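Local coordinates for Mgp-operon protein 3 (PDB 6RJ1) that acts in cell adhesion as the extracellular P40/P90 protein of Mycoplasma pneumoniae and probably helps bind sugars on host cells, at residues A[250-253]-A[254-257]; A[229-232]-A[233-236]; A[442-446]-A[447-451]; A[655-659]-A[660-664]. All coordinates share one frame; numbering follows the deposited sequence.

Interaction 1 (A[250-253]-A[254-257]); sequences GKDE and SSWK
The carboxylate of Asp-252 reaches over the first turn of the helix and grips Ser-255 twice, one oxygen for each donor. OD1 of Asp-252 accepts from Ser-255 N at 3.0 Å, a nearly straight bond, while Ser-255 OG donates to Asp-252 OD2 at 2.7 Å. Both donors stand well above the carboxylate plane, so the serine sits over a face of the group. The approach depends on CG of Asp-252 lying anti to its own nitrogen (chi1 -166°), with OG of Ser-255 beside the serine backbone nitrogen. Asp-252 is thereby the N-cap of helix 253-267, entered through an inverse gamma turn centred on the same residue. The negative group at this end probably interacts favourably with the helix dipole. One residue on, Glu-253 and Lys-257 cross obliquely one turn apart. The glutamate chain bends at chi2 (-83°) and the lysine at chi3, which sets CE of Lys-257 3.4 Å from Glu-253 OE2, whereas Lys-257 NZ and Glu-253 OE1 form only a long salt bridge of 3.7 Å. Lys-257 N donates to Glu-253 O at 2.9 Å, and the indole of Trp-256 turns off to pack on Pro-237 and on Ala-264.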
loop_
_atom_site.group_PDB
_atom_site.type_symbol
_atom_site.label_atom_id
_atom_site.label_comp_id
_atom_site.label_asym_id
_atom_site.label_seq_id
_atom_site.Cartn_x
_atom_site.Cartn_y
_atom_site.Cartn_z
ATOM N N GLY A 250 -10.257 19.798 -1.067
ATOM C CA GLY A 250 -10.425 18.607 -0.245
ATOM C C GLY A 250 -11.578 17.743 -0.703
ATOM O O GLY A 250 -11.601 17.306 -1.860
ATOM N N LYS A 251 -12.571 17.537 0.188
ATOM C CA LYS A 251 -13.760 16.732 -0.116
ATOM C C LYS A 251 -14.828 17.508 -0.870
ATOM O O LYS A 251 -15.730 16.898 -1.441
ATOM C CB LYS A 251 -14.333 16.060 1.142
ATOM C CG LYS A 251 -15.003 16.982 2.160
ATOM C CD LYS A 251 -15.737 16.141 3.202
ATOM C CE LYS A 251 -16.398 16.931 4.291
ATOM N NZ LYS A 251 -17.658 17.561 3.830
ATOM N N ASP A 252 -14.719 18.844 -0.882
ATOM C CA ASP A 252 -15.669 19.748 -1.522
ATOM C C ASP A 252 -15.619 19.680 -3.059
ATOM O O ASP A 252 -15.053 20.557 -3.719
ATOM C CB ASP A 252 -15.487 21.180 -0.984
ATOM C CG ASP A 252 -16.586 22.174 -1.294
ATOM O OD1 ASP A 252 -17.461 21.858 -2.139
ATOM O OD2 ASP A 252 -16.559 23.281 -0.715
ATOM N N GLU A 253 -16.266 18.637 -3.612
ATOM C CA GLU A 253 -16.385 18.353 -5.043
ATOM C C GLU A 253 -17.162 19.461 -5.762
ATOM O O GLU A 253 -16.790 19.822 -6.880
ATOM C CB GLU A 253 -17.049 16.978 -5.257
ATOM C CG GLU A 253 -16.877 16.395 -6.652
ATOM C CD GLU A 253 -17.841 16.885 -7.715
ATOM O OE1 GLU A 253 -19.072 16.813 -7.491
ATOM O OE2 GLU A 253 -17.363 17.341 -8.779
ATOM N N SER A 254 -18.232 19.992 -5.125
ATOM C CA SER A 254 -19.073 21.052 -5.692
ATOM C C SER A 254 -18.272 22.324 -5.986
ATOM O O SER A 254 -18.343 22.820 -7.110
ATOM C CB SER A 254 -20.263 21.352 -4.788
ATOM O OG SER A 254 -21.214 22.149 -5.480
ATOM N N SER A 255 -17.464 22.805 -5.009
ATOM C CA SER A 255 -16.595 23.975 -5.176
ATOM C C SER A 255 -15.557 23.745 -6.278
ATOM O O SER A 255 -15.251 24.679 -7.027
ATOM C CB SER A 255 -15.894 24.323 -3.872
ATOM O OG SER A 255 -16.812 24.840 -2.925
ATOM N N TRP A 256 -15.042 22.497 -6.395
ATOM C CA TRP A 256 -14.088 22.126 -7.430
ATOM C C TRP A 256 -14.753 22.253 -8.799
ATOM O O TRP A 256 -14.290 23.034 -9.623
ATOM C CB TRP A 256 -13.539 20.702 -7.213
ATOM C CG TRP A 256 -12.441 20.355 -8.180
ATOM C CD1 TRP A 256 -12.570 19.688 -9.363
ATOM C CD2 TRP A 256 -11.073 20.778 -8.107
ATOM N NE1 TRP A 256 -11.360 19.633 -10.010
ATOM C CE2 TRP A 256 -10.421 20.292 -9.260
ATOM C CE3 TRP A 256 -10.330 21.513 -7.168
ATOM C CZ2 TRP A 256 -9.060 20.519 -9.504
ATOM C CZ3 TRP A 256 -8.983 21.732 -7.406
ATOM C CH2 TRP A 256 -8.356 21.220 -8.552
ATOM N N LYS A 257 -15.872 21.534 -9.002
ATOM C CA LYS A 257 -16.669 21.507 -10.227
ATOM C C LYS A 257 -17.113 22.906 -10.673
ATOM O O LYS A 257 -16.947 23.251 -11.844
ATOM C CB LYS A 257 -17.892 20.591 -10.022
ATOM C CG LYS A 257 -18.697 20.283 -11.282
ATOM C CD LYS A 257 -19.987 19.524 -10.960
ATOM C CE LYS A 257 -19.826 18.019 -11.020
ATOM N NZ LYS A 257 -21.044 17.314 -10.544
#

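Interaction 2 (A[229-232]-A[233-236]); sequences YRKL and NESW
Glu-234 folds its side chain back across the turn to place OE1 2.8 Å from Lys-231 N, an almost straight hydrogen bond (172°) whose donor stands above the carboxylate plane. With CG beside its own nitrogen (chi1 -79°) and an extended chain beyond, the glutamate slants across the start of the Lys-231 side chain, whose CB is 3.6 Å from Glu-234 OE1. The backbone closes the same loop: Glu-234 N donates to Lys-231 O at 2.9 Å, completing a type I beta turn from Lys-231 to Glu-234. Arg-230 crosses Glu-234 at about a right angle, and their planes are almost perpendicular. The aliphatic part of Arg-230 runs past the indole of Trp-236 in the opposite direction, CG of Arg-230 lying 3.8 Å from Trp-236 CD1. At the guanidinium edge NE of Arg-230 makes a weak bond to Ser-235 O at 3.2 Å. NH2 of the arginine donates to Tyr-229 O at 3.0 Å and also to Gly-250 O, which probably limits the rotation of the group. Farther out, Lys-231 NZ forms a salt bridge with Asp-163, and Trp-236 NE1 donates to Val-166 O. The turn follows strand 229-230, which pairs with strand 165-167, and is wedged between the N-terminal ends of helices 253-267 and 446-454.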
loop_
_atom_site.group_PDB
_atom_site.type_symbol
_atom_site.label_atom_id
_atom_site.label_comp_id
_atom_site.label_asym_id
_atom_site.label_seq_id
_atom_site.Cartn_x
_atom_site.Cartn_y
_atom_site.Cartn_z
ATOM N N TYR A 229 -10.642 14.347 -2.127
ATOM C CA TYR A 229 -11.271 13.203 -1.495
ATOM C C TYR A 229 -12.551 13.073 -2.285
ATOM O O TYR A 229 -13.285 14.062 -2.441
ATOM C CB TYR A 229 -11.568 13.458 -0.013
ATOM C CG TYR A 229 -10.357 13.279 0.869
ATOM C CD1 TYR A 229 -9.963 12.011 1.301
ATOM C CD2 TYR A 229 -9.589 14.372 1.258
ATOM C CE1 TYR A 229 -8.838 11.839 2.105
ATOM C CE2 TYR A 229 -8.465 14.214 2.065
ATOM C CZ TYR A 229 -8.093 12.946 2.491
ATOM O OH TYR A 229 -6.980 12.802 3.292
ATOM N N ARG A 230 -12.777 11.910 -2.889
ATOM C CA ARG A 230 -13.963 11.772 -3.720
ATOM C C ARG A 230 -14.787 10.536 -3.381
ATOM O O ARG A 230 -14.259 9.548 -2.864
ATOM C CB ARG A 230 -13.588 11.795 -5.225
ATOM C CG ARG A 230 -12.971 13.094 -5.747
ATOM C CD ARG A 230 -13.997 14.186 -5.985
ATOM N NE ARG A 230 -13.397 15.431 -6.482
ATOM C CZ ARG A 230 -12.955 16.417 -5.703
ATOM N NH1 ARG A 230 -12.420 17.506 -6.240
ATOM N NH2 ARG A 230 -13.029 16.314 -4.380
ATOM N N LYS A 231 -16.093 10.606 -3.685
ATOM C CA LYS A 231 -17.023 9.499 -3.522
ATOM C C LYS A 231 -16.813 8.524 -4.695
ATOM O O LYS A 231 -16.195 8.881 -5.700
ATOM C CB LYS A 231 -18.467 10.003 -3.461
ATOM C CG LYS A 231 -18.843 10.624 -2.121
ATOM C CD LYS A 231 -20.352 10.598 -1.898
ATOM C CE LYS A 231 -20.694 10.927 -0.469
ATOM N NZ LYS A 231 -22.149 10.781 -0.200
ATOM N N LEU A 232 -17.291 7.286 -4.542
ATOM C CA LEU A 232 -17.148 6.204 -5.510
ATOM C C LEU A 232 -17.507 6.584 -6.960
ATOM O O LEU A 232 -16.765 6.230 -7.876
ATOM C CB LEU A 232 -17.972 5.003 -5.021
ATOM C CG LEU A 232 -17.221 3.793 -4.436
ATOM C CD1 LEU A 232 -15.962 4.179 -3.683
ATOM C CD2 LEU A 232 -18.133 2.974 -3.568
ATOM N N ASN A 233 -18.608 7.328 -7.150
ATOM C CA ASN A 233 -19.080 7.771 -8.466
ATOM C C ASN A 233 -18.519 9.140 -8.896
ATOM O O ASN A 233 -18.766 9.585 -10.025
ATOM C CB ASN A 233 -20.608 7.742 -8.539
ATOM C CG ASN A 233 -21.164 6.343 -8.483
ATOM O OD1 ASN A 233 -20.914 5.510 -9.361
ATOM N ND2 ASN A 233 -21.915 6.049 -7.438
ATOM N N GLU A 234 -17.751 9.789 -8.004
ATOM C CA GLU A 234 -17.096 11.060 -8.293
ATOM C C GLU A 234 -15.757 10.752 -8.959
ATOM O O GLU A 234 -15.310 9.600 -8.945
ATOM C CB GLU A 234 -16.891 11.883 -7.008
ATOM C CG GLU A 234 -18.135 12.617 -6.533
ATOM C CD GLU A 234 -18.062 13.305 -5.180
ATOM O OE1 GLU A 234 -17.046 13.141 -4.465
ATOM O OE2 GLU A 234 -19.036 14.011 -4.830
ATOM N N SER A 235 -15.122 11.769 -9.559
ATOM C CA SER A 235 -13.813 11.594 -10.191
ATOM C C SER A 235 -12.764 12.441 -9.505
ATOM O O SER A 235 -13.044 13.577 -9.093
ATOM C CB SER A 235 -13.865 11.976 -11.664
ATOM O OG SER A 235 -14.735 11.114 -12.369
ATOM N N TRP A 236 -11.537 11.904 -9.422
ATOM C CA TRP A 236 -10.401 12.634 -8.879
ATOM C C TRP A 236 -9.922 13.602 -9.969
ATOM O O TRP A 236 -10.010 13.260 -11.161
ATOM C CB TRP A 236 -9.243 11.678 -8.587
ATOM C CG TRP A 236 -9.450 10.711 -7.470
ATOM C CD1 TRP A 236 -9.888 10.987 -6.206
ATOM C CD2 TRP A 236 -9.065 9.334 -7.470
ATOM N NE1 TRP A 236 -9.843 9.849 -5.433
ATOM C CE2 TRP A 236 -9.355 8.817 -6.189
ATOM C CE3 TRP A 236 -8.532 8.471 -8.447
ATOM C CZ2 TRP A 236 -9.118 7.481 -5.853
ATOM C CZ3 TRP A 236 -8.285 7.155 -8.110
ATOM C CH2 TRP A 236 -8.588 6.664 -6.833
#

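Interaction 3 (A[442-446]-A[447-451]); sequences ALPNV and ITQLY
Val-446 and Leu-450 lie side by side, pointing the same way, with CG1 of Val-446 3.8 Å from Leu-450 CD1. This is the close-packed side of the contact, and Leu-450 N donates to Val-446 O at 2.8 Å. Gln-449 is buried as well, but turned towards Pro-444. Its chain bends at chi2 (-71°) and turns the amide back to the CD corner of Pro-444, the two side chains meeting at about a right angle, so that Gln-449 NE2 comes 3.4 Å from Pro-444 CD and gives a weak bond to Pro-444 O. The other amide atom, OE1, accepts from Ile-369 N, so the side chain is held from two directions. Thr-448 turns its methyl to the proline, with CG2 3.8 Å from Pro-444 CB, and its hydroxyl is bonded with Val-64 N. The looser side is that of Asn-445, whose side chain is partly exposed; its CB leans on Ile-447 CG2 at 3.8 Å. Its carbonyl is firmly engaged nonetheless: Asn-445 O receives Gln-449 N at 3.1 Å (164°) and, weakly, Thr-448 N. Residues 442-445 lead into helix 446-454, which 447-451 continue; Asn-445 holds the N-cap position, its carbonyl taking the first i to i+4 backbone bond of the helix.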
loop_
_atom_site.group_PDB
_atom_site.type_symbol
_atom_site.label_atom_id
_atom_site.label_comp_id
_atom_site.label_asym_id
_atom_site.label_seq_id
_atom_site.Cartn_x
_atom_site.Cartn_y
_atom_site.Cartn_z
ATOM N N ALA A 442 -12.729 14.734 -17.970
ATOM C CA ALA A 442 -12.549 14.305 -16.583
ATOM C C ALA A 442 -12.179 12.817 -16.584
ATOM O O ALA A 442 -12.560 12.085 -17.506
ATOM C CB ALA A 442 -13.832 14.517 -15.798
ATOM N N LEU A 443 -11.431 12.372 -15.561
ATOM C CA LEU A 443 -11.015 10.971 -15.421
ATOM C C LEU A 443 -12.230 10.106 -15.085
ATOM O O LEU A 443 -13.164 10.625 -14.483
ATOM C CB LEU A 443 -10.004 10.819 -14.261
ATOM C CG LEU A 443 -8.685 11.589 -14.286
ATOM C CD1 LEU A 443 -7.933 11.375 -12.997
ATOM C CD2 LEU A 443 -7.809 11.160 -15.440
ATOM N N PRO A 444 -12.230 8.783 -15.368
ATOM C CA PRO A 444 -13.354 7.940 -14.918
ATOM C C PRO A 444 -13.464 7.864 -13.379
ATOM O O PRO A 444 -12.512 8.206 -12.675
ATOM C CB PRO A 444 -13.019 6.563 -15.512
ATOM C CG PRO A 444 -12.002 6.826 -16.568
ATOM C CD PRO A 444 -11.217 7.975 -16.073
ATOM N N ASN A 445 -14.633 7.410 -12.871
ATOM C CA ASN A 445 -15.014 7.234 -11.450
ATOM C C ASN A 445 -13.879 6.691 -10.563
ATOM O O ASN A 445 -13.014 5.957 -11.047
ATOM C CB ASN A 445 -16.198 6.241 -11.323
ATOM C CG ASN A 445 -17.380 6.506 -12.198
ATOM O OD1 ASN A 445 -18.391 7.065 -11.760
ATOM N ND2 ASN A 445 -17.291 6.093 -13.456
ATOM N N VAL A 446 -13.951 6.979 -9.244
ATOM C CA VAL A 446 -13.030 6.446 -8.243
ATOM C C VAL A 446 -13.168 4.906 -8.248
ATOM O O VAL A 446 -12.157 4.197 -8.239
ATOM C CB VAL A 446 -13.301 7.061 -6.842
ATOM C CG1 VAL A 446 -12.567 6.308 -5.730
ATOM C CG2 VAL A 446 -12.945 8.544 -6.815
ATOM N N ILE A 447 -14.427 4.408 -8.338
ATOM C CA ILE A 447 -14.747 2.977 -8.351
ATOM C C ILE A 447 -14.135 2.258 -9.576
ATOM O O ILE A 447 -13.670 1.119 -9.438
ATOM C CB ILE A 447 -16.273 2.714 -8.170
ATOM C CG1 ILE A 447 -16.555 1.241 -7.794
ATOM C CG2 ILE A 447 -17.122 3.179 -9.359
ATOM C CD1 ILE A 447 -16.042 0.798 -6.431
ATOM N N THR A 448 -14.093 2.931 -10.742
ATOM C CA THR A 448 -13.489 2.400 -11.969
ATOM C C THR A 448 -11.966 2.308 -11.768
ATOM O O THR A 448 -11.361 1.280 -12.089
ATOM C CB THR A 448 -13.861 3.312 -13.149
ATOM O OG1 THR A 448 -15.279 3.360 -13.269
ATOM C CG2 THR A 448 -13.228 2.872 -14.460
ATOM N N GLN A 449 -11.359 3.389 -11.219
ATOM C CA GLN A 449 -9.923 3.482 -10.950
ATOM C C GLN A 449 -9.502 2.439 -9.954
ATOM O O GLN A 449 -8.430 1.868 -10.112
ATOM C CB GLN A 449 -9.507 4.875 -10.454
ATOM C CG GLN A 449 -9.904 6.044 -11.354
ATOM C CD GLN A 449 -9.156 6.159 -12.658
ATOM O OE1 GLN A 449 -8.401 5.268 -13.081
ATOM N NE2 GLN A 449 -9.354 7.282 -13.324
ATOM N N LEU A 450 -10.352 2.171 -8.947
ATOM C CA LEU A 450 -10.087 1.146 -7.944
ATOM C C LEU A 450 -10.156 -0.243 -8.586
ATOM O O LEU A 450 -9.330 -1.091 -8.251
ATOM C CB LEU A 450 -11.030 1.249 -6.733
ATOM C CG LEU A 450 -10.873 2.467 -5.822
ATOM C CD1 LEU A 450 -12.075 2.622 -4.919
ATOM C CD2 LEU A 450 -9.595 2.408 -5.019
ATOM N N TYR A 451 -11.084 -0.466 -9.544
ATOM C CA TYR A 451 -11.142 -1.759 -10.224
ATOM C C TYR A 451 -9.893 -1.996 -11.081
ATOM O O TYR A 451 -9.243 -3.035 -10.936
ATOM C CB TYR A 451 -12.439 -1.963 -11.035
ATOM C CG TYR A 451 -12.450 -3.293 -11.766
ATOM C CD1 TYR A 451 -12.767 -4.477 -11.099
ATOM C CD2 TYR A 451 -12.046 -3.384 -13.097
ATOM C CE1 TYR A 451 -12.712 -5.709 -11.747
ATOM C CE2 TYR A 451 -11.979 -4.612 -13.752
ATOM C CZ TYR A 451 -12.319 -5.769 -13.075
ATOM O OH TYR A 451 -12.266 -6.969 -13.730
#

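Interaction 4 (A[655-659]-A[660-664]); sequences NASPL and NSYGD
With CG of Tyr-662 anti to its carbonyl carbon (chi1 -79°), the ring reaches back so that its hydroxyl meets Ser-657, whose OG donates to Tyr-662 OH at 2.7 Å. The serine hydroxyl points between its backbone nitrogen and carbonyl carbon (chi1 84°), and from there it also accepts from Leu-659 N at 3.3 Å, forming an ST turn. Asn-655 passes the tyrosine in the opposite direction, its amide plane inclined 62° to the ring. OD1 of Asn-655 comes to the ring edge, 3.3 Å from Tyr-662 CE2, and is hydrogen-bonded to Tyr-229 OH. The other end of the amide, ND2 of Asn-655, donates to Leu-659 O at 2.9 Å and lies 3.1 Å from Asn-660 O. CB of Leu-659 makes a distant apolar contact with the ring, 4.5 Å from Tyr-662 CE1. A second ST turn follows, where Ser-661 OG accepts from Gly-663 N at 3.2 Å. Outside the loop Tyr-662 OH is bonded to Glu-167 OE1, and Arg-181 makes a cation-pi contact with the ring. Leu-659 N, Ser-657, Tyr-662 and Glu-167 thus form a buried chain of hydrogen bonds, where each hydroxyl has two partners; Glu-167 OE1 also accepts from Ala-656 N, so the carboxylate ties the tyrosine hydroxyl to the loop backbone.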
loop_
_atom_site.group_PDB
_atom_site.type_symbol
_atom_site.label_atom_id
_atom_site.label_comp_id
_atom_site.label_asym_id
_atom_site.label_seq_id
_atom_site.Cartn_x
_atom_site.Cartn_y
_atom_site.Cartn_z
ATOM N N ASN A 655 -7.269 7.144 2.783
ATOM C CA ASN A 655 -6.085 7.884 2.384
ATOM C C ASN A 655 -5.263 7.025 1.433
ATOM O O ASN A 655 -5.110 5.825 1.656
ATOM C CB ASN A 655 -5.262 8.245 3.616
ATOM C CG ASN A 655 -5.891 9.323 4.465
ATOM O OD1 ASN A 655 -6.606 10.194 3.966
ATOM N ND2 ASN A 655 -5.599 9.317 5.760
ATOM N N ALA A 656 -4.732 7.639 0.376
ATOM C CA ALA A 656 -3.930 6.958 -0.634
ATOM C C ALA A 656 -2.455 6.776 -0.189
ATOM O O ALA A 656 -1.546 6.800 -1.028
ATOM C CB ALA A 656 -4.013 7.731 -1.944
ATOM N N SER A 657 -2.229 6.549 1.127
ATOM C CA SER A 657 -0.906 6.421 1.748
ATOM C C SER A 657 -0.949 5.645 3.098
ATOM O O SER A 657 -2.047 5.439 3.630
ATOM C CB SER A 657 -0.330 7.817 1.983
ATOM O OG SER A 657 -0.800 8.372 3.203
ATOM N N PRO A 658 0.214 5.280 3.718
ATOM C CA PRO A 658 0.163 4.568 5.004
ATOM C C PRO A 658 -0.147 5.448 6.230
ATOM O O PRO A 658 -0.084 4.952 7.366
ATOM C CB PRO A 658 1.554 3.908 5.100
ATOM C CG PRO A 658 2.216 4.148 3.794
ATOM C CD PRO A 658 1.613 5.395 3.264
ATOM N N LEU A 659 -0.507 6.737 6.013
ATOM C CA LEU A 659 -0.844 7.666 7.100
ATOM C C LEU A 659 -2.329 7.804 7.381
ATOM O O LEU A 659 -3.124 7.951 6.447
ATOM C CB LEU A 659 -0.241 9.056 6.881
ATOM C CG LEU A 659 1.293 9.179 6.869
ATOM C CD1 LEU A 659 1.695 10.611 7.013
ATOM C CD2 LEU A 659 1.957 8.336 7.951
ATOM N N ASN A 660 -2.692 7.812 8.678
ATOM C CA ASN A 660 -4.069 8.022 9.146
ATOM C C ASN A 660 -4.361 9.516 9.215
ATOM O O ASN A 660 -5.414 9.950 8.759
ATOM C CB ASN A 660 -4.306 7.379 10.524
ATOM C CG ASN A 660 -4.851 5.979 10.465
ATOM O OD1 ASN A 660 -4.682 5.251 9.478
ATOM N ND2 ASN A 660 -5.523 5.568 11.528
ATOM N N SER A 661 -3.418 10.299 9.776
ATOM C CA SER A 661 -3.545 11.748 9.920
ATOM C C SER A 661 -2.582 12.502 9.010
ATOM O O SER A 661 -1.412 12.122 8.876
ATOM C CB SER A 661 -3.331 12.170 11.371
ATOM O OG SER A 661 -3.441 13.576 11.529
ATOM N N TYR A 662 -3.093 13.584 8.401
ATOM C CA TYR A 662 -2.349 14.488 7.533
ATOM C C TYR A 662 -2.219 15.850 8.198
ATOM O O TYR A 662 -1.876 16.828 7.529
ATOM C CB TYR A 662 -3.065 14.633 6.192
ATOM C CG TYR A 662 -2.848 13.483 5.233
ATOM C CD1 TYR A 662 -1.568 13.152 4.790
ATOM C CD2 TYR A 662 -3.925 12.798 4.682
ATOM C CE1 TYR A 662 -1.365 12.142 3.849
ATOM C CE2 TYR A 662 -3.735 11.799 3.730
ATOM C CZ TYR A 662 -2.454 11.475 3.317
ATOM O OH TYR A 662 -2.265 10.485 2.391
ATOM N N GLY A 663 -2.512 15.904 9.502
ATOM C CA GLY A 663 -2.461 17.118 10.307
ATOM C C GLY A 663 -1.084 17.737 10.284
ATOM O O GLY A 663 -0.114 17.105 10.703
ATOM N N ASP A 664 -0.989 18.952 9.741
ATOM C CA ASP A 664 0.235 19.735 9.577
ATOM C C ASP A 664 0.787 20.163 10.942
ATOM O O ASP A 664 0.603 21.299 11.385
ATOM C CB ASP A 664 -0.041 20.925 8.643
ATOM C CG ASP A 664 1.182 21.694 8.225
ATOM O OD1 ASP A 664 2.261 21.070 8.100
ATOM O OD2 ASP A 664 1.063 22.922 8.014
#

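Along the chain, interaction 2 comes first and closes the tight turn after strand 229-230; interaction 1 follows, opening helix 253-267, then interaction 3, opening helix 446-454, and finally interaction 4, in the loop between strand 650-654 and helix 666-673. All four are local and in series, so none nests in or crosses another. Interaction 2 is the hub in space, touching each of the others: residues 250-257 on one helix start, residues 442-451 about 8 Å away between centres on the other, and, through its strand, the loop 655-664. Interactions 1, 3 and 4 do not touch one another. Together they tie two helix N-termini and a buried loop to the sheet containing strand 229-230.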